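Local coordinates for extracellular solute-binding protein, family 1 (Bifidobacterium longum subsp. infantis ATCC 15697, PDB 3OMB), which probably captures an extracellular solute, perhaps a carbohydrate, for uptake by an ABC transporter and carries a bound magnesium ion, at residues 477-482 with 520-525; 464-469 with 524-529; 104-109 with 471-476. All coordinates share one frame; numbering follows the deposited sequence.

The three contacts form one continuous patch on the same side of the chain's centre. Contacts 1 and 2 both use helix 519-534 and lie about 10 Å apart, centre to centre; L479 of the first reaches W526 of the second, CD1 to CE2 3.7 Å. Contact 3 uses the start of helix 473-486, whose later turns make contact 1 at about 14 Å between centres. Contacts 2 and 3, about 11 Å apart by their centres, are joined by a salt bridge from K528 NZ to D475 OD2 (2.7 Å). All three lie away from the magnesium site formed by D199, N201, N203, Q205, D207 and E208.

Contact 1: 477-482 with 520-525; sequences TKLNTN and QESTKI
Two helices of the C-terminal helical region, 473-486 and 519-534, run roughly antiparallel here, their local axes 9.8 Å apart and their N-to-C directions 147° from each other. The polar centre of the pair is the amide of N482, which points across at the other helix and spends both its N-H groups there. N482 ND2 gives one hydrogen to E521 OE1 at 3.0 Å, almost straight at 169°, and the other to S522 OG, also at 3.0 Å. Both acceptors lie close to the amide plane, so the group is held against rotation. E521 takes its bond on the anti side of the carboxylate, which lies nearly coplanar with the amide. With CG anti to the backbone N (chi1 -176°) and the rest of the chain extended, E521 spans the gap between the helices. With an alanine here instead of N482, E521 OE1 and S522 OG would probably both lose their donor and the carboxylate would be freer to turn. On its other oxygen, E521 OE2 meets K478 NZ through a water, the charged atoms themselves standing 4.5 Å apart. A second water links L479 O to S522 OG. One turn further along helix 519-534 the packing turns apolar: I525 CD1 sits against the aliphatic K478 CD at 3.6 Å, while I525 CG2 meets L479 CD2 at 3.8 Å, these two side chains running alongside one another and pointing opposite ways. The whole is near-antiparallel helix packing, an Asn-Glu-Ser hydrogen-bond group beside Leu/Ile contacts, in the C-terminal helical part of this solute-binding protein.

Contact 2: 464-469 with 524-529; sequences DYVNMD and KIWQKW
V466, N467 and M468 meet the indole of W526 on helix 519-534. M468, a selenomethionine, lays its CG against the six-membered ring at an oblique approach, 3.5 Å from W526 CH2 and just as near CZ2, its chain running roughly perpendicular to the tryptophan side chain. V466 has CG1 anti to its own backbone N (chi1 -178°), which turns that methyl toward helix 519-534, where it touches both tryptophans: V466 CG1 is 4.1 Å from W526 CZ3 and 4.1 Å from W529 CB.

Backbone atoms of the loop also touch the ring. N467 CA comes up to the indole edge, near its plane, at 3.9 Å from W526 CZ3, and V466 O stands 3.6 Å from the same CZ3, obliquely.

The polar bonds stay within the loop and set its shape. N467 ND2 donates to D464 O at 2.9 Å and 164°, a bond lying in both the amide plane and the carbonyl plane, and N467 OD1 accepts a weak bond from D469 N in the manner of an Asx turn, ahead of the 3-10 segment that begins at M468.

W526 also meets F248 of strand 248-251, the ring planes at about 45°, and L479 of helix 473-486, while V466 touches Y533 further along helix 519-534 and helix 136-142 lies behind the loop.

Contact 3: 104-109 with 471-476; sequences GAVEAY and MDPSDA
The hydroxyl of Y109, whose CB packs on P473, is gripped by two groups from outside: Y109 OH hydrogen-bonds to D144 OD2 and to R148 NH1. That fixes the far end of the side chain away from this interface, while its root does the touching, Y109 CB sitting 3.6 Å from P473 CG and equally near CD. The phenol ring itself meets P473 CD obliquely, and the ring of Y150 meets it edge-to-face.

V106 supplies the other half of the contact. Its CG2 lies anti to the backbone N, which leaves CG1 in the crowded position between N and the carbonyl carbon (chi1 73°). Placed so, V106 CG2 reaches 3.8 Å from P473 CA and lies the same distance from M471 O, with A476 CB further off at 4.5 Å. The proline ring packs across both V106 CG2 and Y109 CB, whose residues lie three apart on one face of the short helix 106-110.

P473 is the first residue of helix 473-486, and D472 before it occupies the N-cap position, though its side chain makes no capping bond; the helix is opened by the backbone bond A476 N to D472 O at 3.1 Å. Helix 106-110 follows strand 98-100 of the mixed sheet with 41-48, 71-78 and 352-356, so the contact joins the segment after that strand to the first turn of helix 473-486.

Within 104-109, E107 OE1 accepts from G104 N at 2.9 Å, nearly along the carboxylate C-O axis, tying G104 to E107 across the turn 104-107. A105 N and V106 N make weak hydrogen bonds to the carboxylate of D469. In helix 473-486, D475 OD2 forms a salt bridge with K528 NZ and probably accepts from W529 NE1, both of helix 519-534.

Contact 1: 477-482 with 520-525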
loop_
_atom_site.group_PDB
_atom_site.type_symbol
_atom_site.label_atom_id
_atom_site.label_comp_id
_atom_site.label_asym_id
_atom_site.label_seq_id
_atom_site.Cartn_x
_atom_site.Cartn_y
_atom_site.Cartn_z
ATOM N N THR A 477 1.609 17.540 -12.928
ATOM C CA THR A 477 2.650 18.571 -12.770
ATOM C C THR A 477 2.278 19.662 -11.757
ATOM O O THR A 477 3.092 20.012 -10.904
ATOM C CB THR A 477 2.990 19.197 -14.161
ATOM O OG1 THR A 477 3.510 18.166 -15.015
ATOM C CG2 THR A 477 4.001 20.349 -14.072
ATOM N N LYS A 478 1.070 20.200 -11.845
ATOM C CA LYS A 478 0.582 21.123 -10.813
ATOM C C LYS A 478 0.575 20.495 -9.426
ATOM O O LYS A 478 0.997 21.120 -8.454
ATOM C CB LYS A 478 -0.835 21.601 -11.121
ATOM C CG LYS A 478 -0.870 22.881 -11.898
ATOM C CD LYS A 478 -2.311 23.341 -12.011
ATOM C CE LYS A 478 -2.811 23.271 -13.436
ATOM N NZ LYS A 478 -2.969 24.655 -14.009
ATOM N N LEU A 479 0.076 19.271 -9.342
ATOM C CA LEU A 479 -0.048 18.624 -8.057
ATOM C C LEU A 479 1.316 18.354 -7.433
ATOM O O LEU A 479 1.485 18.573 -6.220
ATOM C CB LEU A 479 -0.882 17.351 -8.150
ATOM C CG LEU A 479 -2.378 17.501 -8.457
ATOM C CD1 LEU A 479 -2.961 16.123 -8.573
ATOM C CD2 LEU A 479 -3.112 18.299 -7.384
ATOM N N ASN A 480 2.273 17.902 -8.249
ATOM C CA ASN A 480 3.676 17.717 -7.799
ATOM C C ASN A 480 4.375 18.999 -7.368
ATOM O O ASN A 480 5.078 19.027 -6.354
ATOM C CB ASN A 480 4.520 17.045 -8.887
ATOM C CG ASN A 480 4.233 15.575 -9.001
ATOM O OD1 ASN A 480 3.859 14.937 -8.017
ATOM N ND2 ASN A 480 4.382 15.024 -10.206
ATOM N N THR A 481 4.195 20.052 -8.153
ATOM C CA THR A 481 4.756 21.356 -7.824
ATOM C C THR A 481 4.170 21.806 -6.475
ATOM O O THR A 481 4.911 22.226 -5.589
ATOM C CB THR A 481 4.403 22.399 -8.922
ATOM O OG1 THR A 481 5.002 22.009 -10.174
ATOM C CG2 THR A 481 4.866 23.803 -8.525
ATOM N N ASN A 482 2.851 21.711 -6.324
ATOM C CA ASN A 482 2.191 22.152 -5.093
ATOM C C ASN A 482 2.599 21.298 -3.902
ATOM O O ASN A 482 2.762 21.798 -2.777
ATOM C CB ASN A 482 0.669 22.104 -5.230
ATOM C CG ASN A 482 0.120 23.213 -6.102
ATOM O OD1 ASN A 482 0.859 24.036 -6.644
ATOM N ND2 ASN A 482 -1.190 23.227 -6.255
ATOM N N GLN A 520 -5.498 24.866 -1.877
ATOM C CA GLN A 520 -6.874 24.927 -2.357
ATOM C C GLN A 520 -6.954 24.605 -3.827
ATOM O O GLN A 520 -7.966 24.084 -4.290
ATOM C CB GLN A 520 -7.420 26.312 -2.139
ATOM C CG GLN A 520 -7.217 26.812 -0.746
ATOM C CD GLN A 520 -8.464 26.703 0.038
ATOM O OE1 GLN A 520 -8.817 25.612 0.481
ATOM N NE2 GLN A 520 -9.165 27.827 0.218
ATOM N N GLU A 521 -5.892 24.927 -4.561
ATOM C CA GLU A 521 -5.796 24.538 -5.968
ATOM C C GLU A 521 -5.716 23.026 -6.124
ATOM O O GLU A 521 -6.411 22.454 -6.956
ATOM C CB GLU A 521 -4.591 25.197 -6.632
ATOM C CG GLU A 521 -4.503 24.896 -8.111
ATOM C CD GLU A 521 -3.275 25.495 -8.736
ATOM O OE1 GLU A 521 -2.163 25.311 -8.180
ATOM O OE2 GLU A 521 -3.417 26.160 -9.779
ATOM N N SER A 522 -4.872 22.392 -5.310
ATOM C CA SER A 522 -4.753 20.948 -5.290
ATOM C C SER A 522 -6.073 20.279 -4.952
ATOM O O SER A 522 -6.500 19.343 -5.640
ATOM C CB SER A 522 -3.643 20.515 -4.312
ATOM O OG SER A 522 -2.385 20.947 -4.808
ATOM N N THR A 523 -6.722 20.753 -3.901
ATOM C CA THR A 523 -8.050 20.257 -3.533
ATOM C C THR A 523 -9.040 20.304 -4.714
ATOM O O THR A 523 -9.730 19.319 -4.999
ATOM C CB THR A 523 -8.566 21.036 -2.323
ATOM O OG1 THR A 523 -7.622 20.853 -1.261
ATOM C CG2 THR A 523 -9.923 20.474 -1.844
ATOM N N LYS A 524 -9.051 21.430 -5.420
ATOM C CA LYS A 524 -9.931 21.620 -6.569
ATOM C C LYS A 524 -9.586 20.665 -7.726
ATOM O O LYS A 524 -10.476 20.083 -8.361
ATOM C CB LYS A 524 -9.894 23.073 -7.045
ATOM C CG LYS A 524 -10.783 23.315 -8.290
ATOM C CD LYS A 524 -11.197 24.773 -8.391
ATOM C CE LYS A 524 -10.007 25.674 -8.640
ATOM N NZ LYS A 524 -10.493 27.075 -8.936
ATOM N N ILE A 525 -8.301 20.471 -7.960
ATOM C CA ILE A 525 -7.871 19.520 -8.975
ATOM C C ILE A 525 -8.274 18.074 -8.639
ATOM O O ILE A 525 -8.850 17.375 -9.481
ATOM C CB ILE A 525 -6.350 19.659 -9.270
ATOM C CG1 ILE A 525 -6.102 20.984 -10.001
ATOM C CG2 ILE A 525 -5.864 18.459 -10.040
ATOM C CD1 ILE A 525 -4.606 21.464 -10.013
HETATM O O HOH W 1 -4.681 25.634 -11.936
HETATM O O HOH W 2 -0.678 18.844 -4.259
#

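Contact 2: 464-469 with 524-529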
loop_
_atom_site.group_PDB
_atom_site.type_symbol
_atom_site.label_atom_id
_atom_site.label_comp_id
_atom_site.label_asym_id
_atom_site.label_seq_id
_atom_site.Cartn_x
_atom_site.Cartn_y
_atom_site.Cartn_z
ATOM N N ASP A 464 -9.300 4.328 -5.442
ATOM C CA ASP A 464 -7.910 4.073 -5.760
ATOM C C ASP A 464 -7.614 4.312 -7.240
ATOM O O ASP A 464 -6.453 4.548 -7.641
ATOM C CB ASP A 464 -7.551 2.645 -5.337
ATOM C CG ASP A 464 -7.627 2.437 -3.809
ATOM O OD1 ASP A 464 -7.591 3.433 -3.044
ATOM O OD2 ASP A 464 -7.708 1.270 -3.361
ATOM N N TYR A 465 -8.659 4.272 -8.062
ATOM C CA TYR A 465 -8.461 4.579 -9.477
ATOM C C TYR A 465 -8.384 6.082 -9.771
ATOM O O TYR A 465 -8.179 6.471 -10.927
ATOM C CB TYR A 465 -9.525 3.915 -10.339
ATOM C CG TYR A 465 -10.925 4.042 -9.823
ATOM C CD1 TYR A 465 -11.683 5.182 -10.091
ATOM C CD2 TYR A 465 -11.509 3.003 -9.078
ATOM C CE1 TYR A 465 -12.999 5.290 -9.637
ATOM C CE2 TYR A 465 -12.816 3.090 -8.632
ATOM C CZ TYR A 465 -13.555 4.236 -8.919
ATOM O OH TYR A 465 -14.839 4.341 -8.460
ATOM N N VAL A 466 -8.575 6.911 -8.741
ATOM C CA VAL A 466 -8.380 8.349 -8.871
ATOM C C VAL A 466 -6.998 8.661 -8.303
ATOM O O VAL A 466 -6.822 8.779 -7.079
ATOM C CB VAL A 466 -9.444 9.166 -8.101
ATOM C CG1 VAL A 466 -9.229 10.643 -8.316
ATOM C CG2 VAL A 466 -10.865 8.744 -8.495
ATOM N N ASN A 467 -6.019 8.777 -9.192
ATOM C CA ASN A 467 -4.633 8.941 -8.777
ATOM C C ASN A 467 -3.851 9.740 -9.832
ATOM O O ASN A 467 -4.357 10.014 -10.925
ATOM C CB ASN A 467 -3.991 7.569 -8.506
ATOM C CG ASN A 467 -3.973 6.707 -9.731
ATOM O OD1 ASN A 467 -3.285 7.018 -10.683
ATOM N ND2 ASN A 467 -4.769 5.648 -9.741
HETATM N N MSE A 468 -2.629 10.132 -9.501
HETATM C CA MSE A 468 -1.951 11.135 -10.313
HETATM C C MSE A 468 -1.548 10.549 -11.645
HETATM O O MSE A 468 -1.392 11.260 -12.652
HETATM C CB MSE A 468 -0.767 11.703 -9.558
HETATM C CG MSE A 468 -1.227 12.474 -8.329
HETATM SE SE MSE A 468 0.215 13.504 -7.548
HETATM C CE MSE A 468 1.002 14.114 -9.209
ATOM N N ASP A 469 -1.469 9.229 -11.645
ATOM C CA ASP A 469 -1.106 8.453 -12.805
ATOM C C ASP A 469 -2.250 8.335 -13.830
ATOM O O ASP A 469 -2.006 8.011 -14.994
ATOM C CB ASP A 469 -0.684 7.075 -12.310
ATOM C CG ASP A 469 0.120 6.331 -13.305
ATOM O OD1 ASP A 469 -0.155 5.118 -13.447
ATOM O OD2 ASP A 469 1.021 6.946 -13.939
ATOM N N LYS A 524 -9.051 21.430 -5.420
ATOM C CA LYS A 524 -9.931 21.620 -6.569
ATOM C C LYS A 524 -9.586 20.665 -7.726
ATOM O O LYS A 524 -10.476 20.083 -8.361
ATOM C CB LYS A 524 -9.894 23.073 -7.045
ATOM C CG LYS A 524 -10.783 23.315 -8.290
ATOM C CD LYS A 524 -11.197 24.773 -8.391
ATOM C CE LYS A 524 -10.007 25.674 -8.640
ATOM N NZ LYS A 524 -10.493 27.075 -8.936
ATOM N N ILE A 525 -8.301 20.471 -7.960
ATOM C CA ILE A 525 -7.871 19.520 -8.975
ATOM C C ILE A 525 -8.274 18.074 -8.639
ATOM O O ILE A 525 -8.850 17.375 -9.481
ATOM C CB ILE A 525 -6.350 19.659 -9.270
ATOM C CG1 ILE A 525 -6.102 20.984 -10.001
ATOM C CG2 ILE A 525 -5.864 18.459 -10.040
ATOM C CD1 ILE A 525 -4.606 21.464 -10.013
ATOM N N TRP A 526 -8.021 17.636 -7.410
ATOM C CA TRP A 526 -8.521 16.326 -6.977
ATOM C C TRP A 526 -10.039 16.199 -7.065
ATOM O O TRP A 526 -10.548 15.154 -7.495
ATOM C CB TRP A 526 -8.050 16.001 -5.579
ATOM C CG TRP A 526 -6.623 15.596 -5.509
ATOM C CD1 TRP A 526 -5.593 16.296 -4.937
ATOM C CD2 TRP A 526 -6.058 14.393 -6.015
ATOM N NE1 TRP A 526 -4.420 15.600 -5.057
ATOM C CE2 TRP A 526 -4.675 14.422 -5.713
ATOM C CE3 TRP A 526 -6.583 13.284 -6.695
ATOM C CZ2 TRP A 526 -3.809 13.387 -6.071
ATOM C CZ3 TRP A 526 -5.727 12.241 -7.033
ATOM C CH2 TRP A 526 -4.350 12.306 -6.725
ATOM N N GLN A 527 -10.768 17.244 -6.683
ATOM C CA GLN A 527 -12.235 17.238 -6.848
ATOM C C GLN A 527 -12.643 16.974 -8.296
ATOM O O GLN A 527 -13.604 16.237 -8.552
ATOM C CB GLN A 527 -12.877 18.545 -6.375
ATOM C CG GLN A 527 -14.456 18.573 -6.457
ATOM C CD GLN A 527 -15.134 17.801 -5.297
ATOM O OE1 GLN A 527 -14.970 18.166 -4.133
ATOM N NE2 GLN A 527 -15.899 16.740 -5.620
ATOM N N LYS A 528 -11.917 17.577 -9.235
ATOM C CA LYS A 528 -12.276 17.477 -10.639
ATOM C C LYS A 528 -12.069 16.047 -11.104
ATOM O O LYS A 528 -12.937 15.481 -11.752
ATOM C CB LYS A 528 -11.435 18.434 -11.496
ATOM C CG LYS A 528 -11.637 18.223 -13.018
ATOM C CD LYS A 528 -10.803 19.139 -13.870
ATOM C CE LYS A 528 -9.319 18.780 -13.831
ATOM N NZ LYS A 528 -8.521 19.634 -14.812
ATOM N N TRP A 529 -10.913 15.463 -10.775
ATOM C CA TRP A 529 -10.658 14.085 -11.185
ATOM C C TRP A 529 -11.564 13.070 -10.480
ATOM O O TRP A 529 -12.039 12.109 -11.114
ATOM C CB TRP A 529 -9.173 13.735 -11.072
ATOM C CG TRP A 529 -8.434 14.484 -12.120
ATOM C CD1 TRP A 529 -7.697 15.635 -11.957
ATOM C CD2 TRP A 529 -8.429 14.201 -13.518
ATOM N NE1 TRP A 529 -7.211 16.059 -13.168
ATOM C CE2 TRP A 529 -7.651 15.208 -14.145
ATOM C CE3 TRP A 529 -8.984 13.181 -14.303
ATOM C CZ2 TRP A 529 -7.408 15.222 -15.525
ATOM C CZ3 TRP A 529 -8.763 13.210 -15.686
ATOM C CH2 TRP A 529 -7.978 14.221 -16.281
#

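Contact 3: 104-109 with 471-476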
loop_
_atom_site.group_PDB
_atom_site.type_symbol
_atom_site.label_atom_id
_atom_site.label_comp_id
_atom_site.label_asym_id
_atom_site.label_seq_id
_atom_site.Cartn_x
_atom_site.Cartn_y
_atom_site.Cartn_z
ATOM N N GLY A 104 3.962 4.224 -15.427
ATOM C CA GLY A 104 2.540 4.483 -15.252
ATOM C C GLY A 104 2.007 5.113 -16.520
ATOM O O GLY A 104 2.782 5.572 -17.357
ATOM N N ALA A 105 0.686 5.165 -16.637
ATOM C CA ALA A 105 0.005 5.658 -17.839
ATOM C C ALA A 105 0.273 7.118 -18.205
ATOM O O ALA A 105 0.259 7.456 -19.390
ATOM C CB ALA A 105 -1.493 5.425 -17.717
ATOM N N VAL A 106 0.491 7.981 -17.215
ATOM C CA VAL A 106 0.755 9.390 -17.484
ATOM C C VAL A 106 2.000 9.560 -18.365
ATOM O O VAL A 106 2.114 10.539 -19.108
ATOM C CB VAL A 106 0.916 10.208 -16.173
ATOM C CG1 VAL A 106 2.260 9.886 -15.491
ATOM C CG2 VAL A 106 0.764 11.716 -16.443
ATOM N N GLU A 107 2.918 8.602 -18.286
ATOM C CA GLU A 107 4.130 8.631 -19.099
ATOM C C GLU A 107 3.895 8.427 -20.589
ATOM O O GLU A 107 4.631 8.953 -21.418
ATOM C CB GLU A 107 5.151 7.648 -18.562
ATOM C CG GLU A 107 6.030 8.334 -17.537
ATOM C CD GLU A 107 6.113 7.601 -16.230
ATOM O OE1 GLU A 107 5.639 6.440 -16.141
ATOM O OE2 GLU A 107 6.655 8.203 -15.277
ATOM N N ALA A 108 2.839 7.691 -20.912
ATOM C CA ALA A 108 2.386 7.580 -22.285
ATOM C C ALA A 108 1.933 8.925 -22.857
ATOM O O ALA A 108 1.996 9.131 -24.084
ATOM C CB ALA A 108 1.292 6.567 -22.395
ATOM N N TYR A 109 1.489 9.826 -21.977
ATOM C CA TYR A 109 1.116 11.189 -22.363
ATOM C C TYR A 109 2.301 12.151 -22.337
ATOM O O TYR A 109 2.367 13.085 -23.140
ATOM C CB TYR A 109 -0.044 11.704 -21.501
ATOM C CG TYR A 109 -1.360 11.018 -21.826
ATOM C CD1 TYR A 109 -2.101 11.392 -22.959
ATOM C CD2 TYR A 109 -1.857 9.987 -21.022
ATOM C CE1 TYR A 109 -3.305 10.765 -23.266
ATOM C CE2 TYR A 109 -3.051 9.356 -21.320
ATOM C CZ TYR A 109 -3.774 9.748 -22.445
ATOM O OH TYR A 109 -4.963 9.126 -22.764
HETATM N N MSE A 471 -4.347 11.031 -14.568
HETATM C CA MSE A 471 -4.671 12.435 -14.860
HETATM C C MSE A 471 -3.931 12.899 -16.105
HETATM O O MSE A 471 -2.980 12.243 -16.516
HETATM C CB MSE A 471 -4.130 13.315 -13.749
HETATM C CG MSE A 471 -4.827 13.211 -12.478
HETATM SE SE MSE A 471 -4.015 14.400 -11.195
HETATM C CE MSE A 471 -5.238 13.842 -9.808
ATOM N N ASP A 472 -4.325 14.048 -16.661
ATOM C CA ASP A 472 -3.494 14.798 -17.620
ATOM C C ASP A 472 -2.093 15.062 -17.014
ATOM O O ASP A 472 -1.990 15.327 -15.816
ATOM C CB ASP A 472 -4.111 16.183 -17.919
ATOM C CG ASP A 472 -5.474 16.116 -18.627
ATOM O OD1 ASP A 472 -5.828 15.073 -19.241
ATOM O OD2 ASP A 472 -6.195 17.147 -18.595
ATOM N N PRO A 473 -1.025 15.021 -17.836
ATOM C CA PRO A 473 0.295 15.408 -17.326
ATOM C C PRO A 473 0.371 16.839 -16.786
ATOM O O PRO A 473 1.131 17.099 -15.851
ATOM C CB PRO A 473 1.225 15.259 -18.540
ATOM C CG PRO A 473 0.392 14.790 -19.667
ATOM C CD PRO A 473 -0.931 14.346 -19.146
ATOM N N SER A 474 -0.402 17.761 -17.344
ATOM C CA SER A 474 -0.363 19.130 -16.832
ATOM C C SER A 474 -0.965 19.217 -15.430
ATOM O O SER A 474 -0.543 20.041 -14.628
ATOM C CB SER A 474 -1.062 20.102 -17.772
ATOM O OG SER A 474 -2.414 19.691 -17.951
ATOM N N ASP A 475 -1.956 18.378 -15.133
ATOM C CA ASP A 475 -2.551 18.380 -13.804
ATOM C C ASP A 475 -1.641 17.698 -12.784
ATOM O O ASP A 475 -1.470 18.199 -11.682
ATOM C CB ASP A 475 -3.958 17.772 -13.818
ATOM C CG ASP A 475 -5.039 18.800 -14.173
ATOM O OD1 ASP A 475 -4.714 20.012 -14.255
ATOM O OD2 ASP A 475 -6.217 18.398 -14.337
ATOM N N ALA A 476 -1.026 16.588 -13.181
ATOM C CA ALA A 476 -0.061 15.877 -12.348
ATOM C C ALA A 476 1.100 16.799 -11.942
ATOM O O ALA A 476 1.481 16.852 -10.767
ATOM C CB ALA A 476 0.458 14.624 -13.067
#